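Signal recognition particle receptor FtsY (Sulfolobus acidocaldarius, PDB 5L3S) is the receptor for the signal recognition particle, an SRP54-type protein that joins an N-terminal helical bundle to a P-loop nucleotide-binding domain. Local coordinates at residues S131-T139 and V157-P168; I78-K87 and A259-P269. All blocks are in the same frame, centred on the assembly; numbering follows the deposited sequence.

Contact 1: S131-T139 and V157-P168; sequences STIIAASDT and VQLIRGKYGADP. With SO4 (sulfate ion), chain X.
The carboxamide of Gln158, whose CB runs alongside Ile133 CG2, bends back at chi2 (94°): NE2 donates to Leu159 O, which lies in the carboxamide plane, while the donor stands well above the plane of the Leu159 carbonyl. The puckered ring of Pro168 meets Ser137 and Thr139 along its CB-CG-CD side: CB comes within 3.2 Å of Ser137 O, and CD lies 3.3 Å from Thr139 OG1. Ser137 OG donates to Pro168 O (2.9 Å), tilted 16° from the carbonyl plane. Strands 132-137 and 158-160 are parallel, the two ends of a beta-alpha-beta crossover through helix 144-155, with 158-160 at the edge of the sheet. Ile134 N gives to Gln158 O, Ile160 N to Ile134 O (2.8 Å), and Ala136 N to Ile160 O. Toward the start, a water bridges Thr132 O and Gln158 N. On the face bearing Ile134 and Leu159, Leu159 CD1 reaches Ile134 CG2 (3.6 Å) and Ala136 CB; helices 114-127 and 144-155 cover this side. On the reverse, Ile133 CD1 packs on Ile160 CG1 (4.0 Å), and helix 168-181 lies against Ile133 and Ala135. The amides of Arg161 and Gly162 both hold a sulfate, probably from the crystallisation liquor.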
loop_
_atom_site.group_PDB
_atom_site.type_symbol
_atom_site.label_atom_id
_atom_site.label_comp_id
_atom_site.label_asym_id
_atom_site.label_seq_id
_atom_site.Cartn_x
_atom_site.Cartn_y
_atom_site.Cartn_z
ATOM N N SER B 131 -30.008 -7.953 5.498
ATOM C CA SER B 131 -29.959 -8.295 4.071
ATOM C C SER B 131 -29.131 -7.274 3.285
ATOM O O SER B 131 -29.048 -6.094 3.653
ATOM C CB SER B 131 -31.368 -8.465 3.480
ATOM O OG SER B 131 -32.152 -7.292 3.617
ATOM N N THR B 132 -28.472 -7.720 2.217
ATOM C CA THR B 132 -27.541 -6.862 1.498
ATOM C C THR B 132 -27.534 -7.153 0.009
ATOM O O THR B 132 -27.711 -8.300 -0.398
ATOM C CB THR B 132 -26.090 -7.079 1.995
ATOM O OG1 THR B 132 -25.689 -8.426 1.715
ATOM C CG2 THR B 132 -25.972 -6.830 3.489
ATOM N N ILE B 133 -27.314 -6.123 -0.796
ATOM C CA ILE B 133 -26.978 -6.335 -2.203
ATOM C C ILE B 133 -25.768 -5.479 -2.528
ATOM O O ILE B 133 -25.500 -4.471 -1.863
ATOM C CB ILE B 133 -28.127 -6.003 -3.181
ATOM C CG1 ILE B 133 -28.387 -4.500 -3.232
ATOM C CG2 ILE B 133 -29.395 -6.772 -2.830
ATOM C CD1 ILE B 133 -29.451 -4.123 -4.238
ATOM N N ILE B 134 -25.024 -5.889 -3.547
ATOM C CA ILE B 134 -23.816 -5.191 -3.940
ATOM C C ILE B 134 -24.041 -4.554 -5.295
ATOM O O ILE B 134 -24.593 -5.189 -6.197
ATOM C CB ILE B 134 -22.643 -6.180 -4.081
ATOM C CG1 ILE B 134 -22.457 -6.970 -2.784
ATOM C CG2 ILE B 134 -21.373 -5.450 -4.532
ATOM C CD1 ILE B 134 -21.478 -8.129 -2.891
ATOM N N ALA B 135 -23.640 -3.291 -5.416
ATOM C CA ALA B 135 -23.591 -2.603 -6.697
ATOM C C ALA B 135 -22.176 -2.722 -7.270
ATOM O O ALA B 135 -21.206 -2.245 -6.660
ATOM C CB ALA B 135 -23.952 -1.146 -6.517
ATOM N N ALA B 136 -22.063 -3.345 -8.439
ATOM C CA ALA B 136 -20.781 -3.488 -9.134
ATOM C C ALA B 136 -20.448 -2.219 -9.904
ATOM O O ALA B 136 -20.460 -2.203 -11.134
ATOM C CB ALA B 136 -20.818 -4.692 -10.064
ATOM N N SER B 137 -20.138 -1.150 -9.180
ATOM C CA SER B 137 -19.936 0.157 -9.809
ATOM C C SER B 137 -18.482 0.471 -10.226
ATOM O O SER B 137 -18.183 1.603 -10.582
ATOM C CB SER B 137 -20.514 1.276 -8.935
ATOM O OG SER B 137 -21.935 1.322 -9.040
ATOM N N ASP B 138 -17.591 -0.522 -10.165
ATOM C CA ASP B 138 -16.329 -0.461 -10.927
ATOM C C ASP B 138 -16.609 -1.040 -12.300
ATOM O O ASP B 138 -16.632 -2.259 -12.473
ATOM C CB ASP B 138 -15.224 -1.278 -10.262
ATOM C CG ASP B 138 -13.906 -1.272 -11.057
ATOM O OD1 ASP B 138 -13.862 -0.795 -12.213
ATOM O OD2 ASP B 138 -12.900 -1.772 -10.510
ATOM N N THR B 139 -16.816 -0.168 -13.275
ATOM C CA THR B 139 -17.148 -0.612 -14.621
ATOM C C THR B 139 -15.935 -0.456 -15.537
ATOM O O THR B 139 -16.041 -0.555 -16.761
ATOM C CB THR B 139 -18.316 0.206 -15.205
ATOM O OG1 THR B 139 -17.947 1.588 -15.240
ATOM C CG2 THR B 139 -19.573 0.063 -14.329
ATOM N N VAL B 157 -25.473 -13.541 -2.013
ATOM C CA VAL B 157 -26.189 -12.278 -2.051
ATOM C C VAL B 157 -26.292 -11.810 -3.484
ATOM O O VAL B 157 -25.489 -12.206 -4.331
ATOM C CB VAL B 157 -25.496 -11.188 -1.201
ATOM C CG1 VAL B 157 -25.465 -11.607 0.261
ATOM C CG2 VAL B 157 -24.096 -10.912 -1.714
ATOM N N GLN B 158 -27.281 -10.968 -3.755
ATOM C CA GLN B 158 -27.496 -10.455 -5.105
ATOM C C GLN B 158 -26.466 -9.402 -5.508
ATOM O O GLN B 158 -26.202 -8.458 -4.767
ATOM C CB GLN B 158 -28.890 -9.851 -5.222
ATOM C CG GLN B 158 -29.067 -8.996 -6.469
ATOM C CD GLN B 158 -29.658 -9.771 -7.632
ATOM O OE1 GLN B 158 -30.722 -10.365 -7.507
ATOM N NE2 GLN B 158 -28.964 -9.764 -8.773
ATOM N N LEU B 159 -25.897 -9.563 -6.699
ATOM C CA LEU B 159 -25.015 -8.560 -7.278
ATOM C C LEU B 159 -25.760 -7.829 -8.383
ATOM O O LEU B 159 -26.328 -8.453 -9.276
ATOM C CB LEU B 159 -23.769 -9.216 -7.887
ATOM C CG LEU B 159 -22.789 -8.249 -8.544
ATOM C CD1 LEU B 159 -22.183 -7.306 -7.499
ATOM C CD2 LEU B 159 -21.686 -9.018 -9.275
ATOM N N ILE B 160 -25.748 -6.507 -8.339
ATOM C CA ILE B 160 -26.357 -5.738 -9.408
ATOM C C ILE B 160 -25.247 -5.251 -10.353
ATOM O O ILE B 160 -24.371 -4.468 -9.965
ATOM C CB ILE B 160 -27.167 -4.562 -8.850
ATOM C CG1 ILE B 160 -28.248 -5.085 -7.895
ATOM C CG2 ILE B 160 -27.791 -3.741 -9.984
ATOM C CD1 ILE B 160 -29.389 -5.809 -8.604
ATOM N N ARG B 161 -25.273 -5.739 -11.589
ATOM C CA ARG B 161 -24.234 -5.384 -12.562
ATOM C C ARG B 161 -24.634 -4.194 -13.437
ATOM O O ARG B 161 -23.788 -3.577 -14.087
ATOM C CB ARG B 161 -23.903 -6.592 -13.449
ATOM C CG ARG B 161 -23.529 -7.841 -12.666
ATOM C CD ARG B 161 -22.649 -8.790 -13.477
ATOM N NE ARG B 161 -22.918 -10.195 -13.167
ATOM C CZ ARG B 161 -22.070 -11.194 -13.405
ATOM N NH1 ARG B 161 -20.879 -10.945 -13.946
ATOM N NH2 ARG B 161 -22.409 -12.444 -13.092
ATOM N N GLY B 162 -25.927 -3.880 -13.451
ATOM C CA GLY B 162 -26.438 -2.809 -14.283
ATOM C C GLY B 162 -26.651 -3.300 -15.708
ATOM O O GLY B 162 -26.295 -4.426 -16.045
ATOM N N LYS B 163 -27.233 -2.462 -16.550
ATOM C CA LYS B 163 -27.439 -2.852 -17.942
ATOM C C LYS B 163 -26.099 -2.912 -18.679
ATOM O O LYS B 163 -25.101 -2.387 -18.193
ATOM C CB LYS B 163 -28.425 -1.904 -18.620
ATOM C CG LYS B 163 -29.840 -2.068 -18.082
ATOM C CD LYS B 163 -30.705 -0.853 -18.380
ATOM C CE LYS B 163 -30.393 0.321 -17.451
ATOM N NZ LYS B 163 -31.327 0.404 -16.274
ATOM N N TYR B 164 -26.077 -3.578 -19.831
ATOM C CA TYR B 164 -24.842 -3.715 -20.604
ATOM C C TYR B 164 -24.240 -2.343 -20.918
ATOM O O TYR B 164 -24.915 -1.485 -21.474
ATOM C CB TYR B 164 -25.108 -4.494 -21.903
ATOM C CG TYR B 164 -23.843 -4.846 -22.651
ATOM C CD1 TYR B 164 -22.887 -5.667 -22.075
ATOM C CD2 TYR B 164 -23.601 -4.351 -23.926
ATOM C CE1 TYR B 164 -21.730 -5.988 -22.741
ATOM C CE2 TYR B 164 -22.441 -4.668 -24.602
ATOM C CZ TYR B 164 -21.509 -5.488 -24.004
ATOM O OH TYR B 164 -20.344 -5.818 -24.668
ATOM N N GLY B 165 -22.989 -2.132 -20.509
ATOM C CA GLY B 165 -22.291 -0.886 -20.783
ATOM C C GLY B 165 -22.612 0.271 -19.844
ATOM O O GLY B 165 -22.150 1.392 -20.052
ATOM N N ALA B 166 -23.411 0.010 -18.813
ATOM C CA ALA B 166 -23.783 1.049 -17.851
ATOM C C ALA B 166 -22.564 1.667 -17.156
ATOM O O ALA B 166 -21.606 0.967 -16.858
ATOM C CB ALA B 166 -24.734 0.478 -16.806
ATOM N N ASP B 167 -22.630 2.969 -16.874
ATOM C CA ASP B 167 -21.582 3.669 -16.149
ATOM C C ASP B 167 -21.775 3.475 -14.624
ATOM O O ASP B 167 -22.829 2.997 -14.197
ATOM C CB ASP B 167 -21.548 5.153 -16.580
ATOM C CG ASP B 167 -22.693 5.987 -15.998
ATOM O OD1 ASP B 167 -22.943 5.951 -14.771
ATOM O OD2 ASP B 167 -23.329 6.722 -16.775
ATOM N N PRO B 168 -20.769 3.836 -13.802
ATOM C CA PRO B 168 -20.896 3.578 -12.356
ATOM C C PRO B 168 -22.168 4.128 -11.693
ATOM O O PRO B 168 -22.736 3.458 -10.831
ATOM C CB PRO B 168 -19.648 4.241 -11.778
ATOM C CG PRO B 168 -18.609 4.054 -12.884
ATOM C CD PRO B 168 -19.412 4.306 -14.155
HETATM S S SO4 X . -28.296 -6.860 -13.035
HETATM O O1 SO4 X . -28.179 -5.399 -13.094
HETATM O O2 SO4 X . -29.503 -7.204 -12.276
HETATM O O3 SO4 X . -27.121 -7.449 -12.385
HETATM O O4 SO4 X . -28.404 -7.406 -14.393
HETATM O O HOH W 1 -29.076 -10.371 -1.707
#

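Contact 2: I78-K87 and A259-P269; sequences ITEILTKNQK and ALSLAYELKKP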
loop_
_atom_site.group_PDB
_atom_site.type_symbol
_atom_site.label_atom_id
_atom_site.label_comp_id
_atom_site.label_asym_id
_atom_site.label_seq_id
_atom_site.Cartn_x
_atom_site.Cartn_y
_atom_site.Cartn_z
ATOM N N ILE B 78 -2.421 8.887 23.468
ATOM C CA ILE B 78 -2.820 8.232 22.232
ATOM C C ILE B 78 -4.195 7.577 22.401
ATOM O O ILE B 78 -5.060 7.689 21.520
ATOM C CB ILE B 78 -1.767 7.207 21.763
ATOM C CG1 ILE B 78 -0.452 7.916 21.430
ATOM C CG2 ILE B 78 -2.261 6.438 20.529
ATOM C CD1 ILE B 78 0.658 6.977 20.981
ATOM N N THR B 79 -4.407 6.924 23.544
ATOM C CA THR B 79 -5.684 6.258 23.805
ATOM C C THR B 79 -6.836 7.268 23.815
ATOM O O THR B 79 -7.910 7.006 23.279
ATOM C CB THR B 79 -5.667 5.457 25.131
ATOM O OG1 THR B 79 -4.600 4.500 25.100
ATOM C CG2 THR B 79 -6.985 4.715 25.329
ATOM N N GLU B 80 -6.591 8.432 24.406
ATOM C CA GLU B 80 -7.594 9.491 24.450
ATOM C C GLU B 80 -7.874 10.116 23.080
ATOM O O GLU B 80 -9.020 10.439 22.773
ATOM C CB GLU B 80 -7.203 10.560 25.473
ATOM C CG GLU B 80 -7.386 10.103 26.913
ATOM C CD GLU B 80 -6.943 11.139 27.929
ATOM O OE1 GLU B 80 -7.704 11.392 28.887
ATOM O OE2 GLU B 80 -5.832 11.690 27.781
ATOM N N ILE B 81 -6.832 10.282 22.263
ATOM C CA ILE B 81 -6.992 10.834 20.917
ATOM C C ILE B 81 -7.876 9.935 20.050
ATOM O O ILE B 81 -8.704 10.418 19.278
ATOM C CB ILE B 81 -5.637 11.023 20.210
ATOM C CG1 ILE B 81 -4.843 12.152 20.863
ATOM C CG2 ILE B 81 -5.838 11.354 18.754
ATOM C CD1 ILE B 81 -5.486 13.515 20.707
ATOM N N LEU B 82 -7.693 8.627 20.193
ATOM C CA LEU B 82 -8.460 7.650 19.436
ATOM C C LEU B 82 -9.866 7.434 20.003
ATOM O O LEU B 82 -10.834 7.309 19.253
ATOM C CB LEU B 82 -7.702 6.328 19.396
ATOM C CG LEU B 82 -6.359 6.403 18.666
ATOM C CD1 LEU B 82 -5.542 5.167 18.958
ATOM C CD2 LEU B 82 -6.573 6.551 17.154
ATOM N N THR B 83 -9.975 7.384 21.327
ATOM C CA THR B 83 -11.262 7.166 21.993
ATOM C C THR B 83 -12.247 8.308 21.725
ATOM O O THR B 83 -13.441 8.078 21.532
ATOM C CB THR B 83 -11.074 6.946 23.506
ATOM O OG1 THR B 83 -10.262 5.785 23.715
ATOM C CG2 THR B 83 -12.419 6.746 24.216
ATOM N N LYS B 84 -11.733 9.532 21.676
ATOM C CA LYS B 84 -12.563 10.710 21.425
ATOM C C LYS B 84 -13.121 10.739 19.997
ATOM O O LYS B 84 -14.191 11.302 19.749
ATOM C CB LYS B 84 -11.763 11.985 21.705
ATOM C CG LYS B 84 -12.549 13.268 21.535
ATOM C CD LYS B 84 -11.669 14.500 21.709
ATOM C CE LYS B 84 -12.480 15.774 21.519
ATOM N NZ LYS B 84 -11.642 16.998 21.632
ATOM N N ASN B 85 -12.405 10.124 19.062
ATOM C CA ASN B 85 -12.829 10.108 17.656
ATOM C C ASN B 85 -13.801 8.996 17.266
ATOM O O ASN B 85 -14.379 9.024 16.176
ATOM C CB ASN B 85 -11.617 10.090 16.727
ATOM C CG ASN B 85 -11.132 11.475 16.408
ATOM O OD1 ASN B 85 -11.779 12.202 15.658
ATOM N ND2 ASN B 85 -10.007 11.867 16.999
ATOM N N GLN B 86 -13.965 8.019 18.149
ATOM C CA GLN B 86 -14.907 6.926 17.930
ATOM C C GLN B 86 -16.336 7.431 17.747
ATOM O O GLN B 86 -16.769 8.369 18.420
ATOM C CB GLN B 86 -14.877 5.956 19.112
ATOM C CG GLN B 86 -13.728 4.975 19.097
ATOM C CD GLN B 86 -13.816 3.979 20.233
ATOM O OE1 GLN B 86 -14.009 4.355 21.390
ATOM N NE2 GLN B 86 -13.689 2.696 19.907
ATOM N N LYS B 87 -17.060 6.786 16.841
ATOM C CA LYS B 87 -18.463 7.094 16.592
ATOM C C LYS B 87 -19.296 5.872 16.945
ATOM O O LYS B 87 -18.758 4.844 17.363
ATOM C CB LYS B 87 -18.679 7.432 15.116
ATOM C CG LYS B 87 -17.831 8.581 14.597
ATOM C CD LYS B 87 -18.175 9.888 15.289
ATOM C CE LYS B 87 -17.799 11.079 14.418
ATOM N NZ LYS B 87 -16.433 10.941 13.833
ATOM N N ALA B 259 -3.724 5.146 11.636
ATOM C CA ALA B 259 -4.877 5.296 12.542
ATOM C C ALA B 259 -4.737 6.509 13.479
ATOM O O ALA B 259 -5.682 7.278 13.678
ATOM C CB ALA B 259 -5.078 4.022 13.361
ATOM N N LEU B 260 -3.547 6.675 14.050
ATOM C CA LEU B 260 -3.275 7.799 14.936
ATOM C C LEU B 260 -3.260 9.118 14.166
ATOM O O LEU B 260 -3.833 10.115 14.617
ATOM C CB LEU B 260 -1.934 7.590 15.657
ATOM C CG LEU B 260 -1.440 8.683 16.606
ATOM C CD1 LEU B 260 -2.549 9.118 17.577
ATOM C CD2 LEU B 260 -0.203 8.194 17.368
ATOM N N SER B 261 -2.602 9.122 13.006
ATOM C CA SER B 261 -2.521 10.323 12.179
ATOM C C SER B 261 -3.900 10.819 11.726
ATOM O O SER B 261 -4.161 12.019 11.720
ATOM C CB SER B 261 -1.610 10.088 10.970
ATOM O OG SER B 261 -0.262 9.974 11.393
ATOM N N LEU B 262 -4.760 9.883 11.344
ATOM C CA LEU B 262 -6.128 10.183 10.935
ATOM C C LEU B 262 -6.925 10.875 12.040
ATOM O O LEU B 262 -7.595 11.881 11.804
ATOM C CB LEU B 262 -6.842 8.893 10.553
ATOM C CG LEU B 262 -6.499 8.294 9.205
ATOM C CD1 LEU B 262 -7.147 6.933 9.102
ATOM C CD2 LEU B 262 -7.016 9.229 8.143
ATOM N N ALA B 263 -6.856 10.316 13.240
ATOM C CA ALA B 263 -7.547 10.898 14.379
ATOM C C ALA B 263 -6.938 12.246 14.737
ATOM O O ALA B 263 -7.657 13.225 14.937
ATOM C CB ALA B 263 -7.492 9.955 15.567
ATOM N N TYR B 264 -5.610 12.298 14.802
ATOM C CA TYR B 264 -4.923 13.500 15.260
ATOM C C TYR B 264 -5.072 14.663 14.273
ATOM O O TYR B 264 -5.382 15.779 14.675
ATOM C CB TYR B 264 -3.439 13.202 15.551
ATOM C CG TYR B 264 -2.695 14.321 16.226
ATOM C CD1 TYR B 264 -2.048 15.303 15.486
ATOM C CD2 TYR B 264 -2.636 14.400 17.615
ATOM C CE1 TYR B 264 -1.365 16.331 16.113
ATOM C CE2 TYR B 264 -1.956 15.415 18.243
ATOM C CZ TYR B 264 -1.325 16.379 17.492
ATOM O OH TYR B 264 -0.654 17.394 18.134
ATOM N N GLU B 265 -4.859 14.398 12.990
ATOM C CA GLU B 265 -4.928 15.432 11.954
ATOM C C GLU B 265 -6.322 15.723 11.397
ATOM O O GLU B 265 -6.663 16.879 11.165
ATOM C CB GLU B 265 -4.037 15.055 10.766
ATOM C CG GLU B 265 -2.577 15.205 11.039
ATOM C CD GLU B 265 -2.207 16.646 11.262
ATOM O OE1 GLU B 265 -2.675 17.499 10.478
ATOM O OE2 GLU B 265 -1.461 16.922 12.222
ATOM N N LEU B 266 -7.101 14.676 11.146
ATOM C CA LEU B 266 -8.330 14.814 10.363
ATOM C C LEU B 266 -9.604 14.552 11.158
ATOM O O LEU B 266 -10.702 14.701 10.626
ATOM C CB LEU B 266 -8.293 13.874 9.159
ATOM C CG LEU B 266 -7.092 14.061 8.229
ATOM C CD1 LEU B 266 -7.120 13.058 7.088
ATOM C CD2 LEU B 266 -7.069 15.483 7.714
ATOM N N LYS B 267 -9.446 14.164 12.421
ATOM C CA LYS B 267 -10.567 13.741 13.251
ATOM C C LYS B 267 -11.406 12.669 12.571
ATOM O O LYS B 267 -12.632 12.696 12.659
ATOM C CB LYS B 267 -11.451 14.934 13.667
ATOM C CG LYS B 267 -10.759 15.903 14.615
ATOM C CD LYS B 267 -10.071 15.128 15.721
ATOM C CE LYS B 267 -8.920 15.901 16.341
ATOM N NZ LYS B 267 -8.063 14.999 17.160
ATOM N N LYS B 268 -10.747 11.735 11.888
ATOM C CA LYS B 268 -11.455 10.665 11.190
ATOM C C LYS B 268 -11.194 9.338 11.890
ATOM O O LYS B 268 -10.071 9.056 12.294
ATOM C CB LYS B 268 -11.018 10.581 9.717
ATOM C CG LYS B 268 -11.437 11.789 8.896
ATOM C CD LYS B 268 -12.963 11.843 8.743
ATOM C CE LYS B 268 -13.378 12.998 7.839
ATOM N NZ LYS B 268 -14.836 13.268 7.884
ATOM N N PRO B 269 -12.247 8.535 12.078
ATOM C CA PRO B 269 -12.051 7.259 12.771
ATOM C C PRO B 269 -11.786 6.083 11.828
ATOM O O PRO B 269 -12.269 6.052 10.699
ATOM C CB PRO B 269 -13.391 7.052 13.472
ATOM C CG PRO B 269 -14.393 7.683 12.522
ATOM C CD PRO B 269 -13.671 8.898 11.958
#
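Ile81 overlaps Ala263, its CG2 resting 3.9 Å from Ala263 CB. With CG1 set beside the backbone N (chi1 -70°), the two branches divide the work: CG2 also meets Leu260 CD1, while CD1 reaches obliquely to Tyr264 CD2. One turn back, Ile78 crosses Leu260 at about a right angle, CD1 against CD2 at 3.9 Å. Leu82 comes in as well, resting CD2 against both Ala263 CB and Ala259 O. The small Ala263 thus sits among Ile81, Leu82 and Asn85; the axes of helix segments 78-85 and 259-266 approach to 9.1 Å at 70°, and Ala263 faces Leu82 across them.

Asn85 is the polar piece of this interface, and it is buried. Asn85 ND2 turns back to Ile81 O in its own helix (3.0 Å), nearly in the amide plane, which fixes the rotation of the carboxamide and lays OD1 over the Lys267 backbone, 3.1 Å from CA. Lys267 has left the helix with a positive phi (52°), and its side chain folds back so that NZ bonds to Ala263 O (2.9 Å), crossing the Asn85 amide on the way. Beyond, Pro269 CB packs on Asn85 O at 3.5 Å and Lys87 lies across the proline ring.

In the fold, this is where helix 66-85 of the N-terminal bundle meets the G domain. Helix 41-55 closes over Leu260 and Tyr264, whose hydroxyl bonds to Asp50; helix 287-295 covers Leu82 through Phe290, helix 228-239 backs Leu262 and Leu266, and Pro269 leads into strand 270-274 beside strand 244-248.

Overall arrangement
Contacts 1 and 2 lie on opposite sides of the chain's centre, their own centres 33 Å apart and their nearest atoms about 20 Å apart, so they do not touch. Along the chain, 131-139 and 157-168 are nested inside the long loop that 78-87 and 259-269 close. Contact 1 belongs to the outer edge of the central sheet, whereas contact 2 lies where the helical bundle meets the P-loop domain, just ahead of a strand near the other edge. Contact 1 borders the pocket directly: Asp138 touches the phosphoaminophosphonic acid-guanylate ester, and the side chain of Ala136 is about 10 Å from a bound magnesium ion.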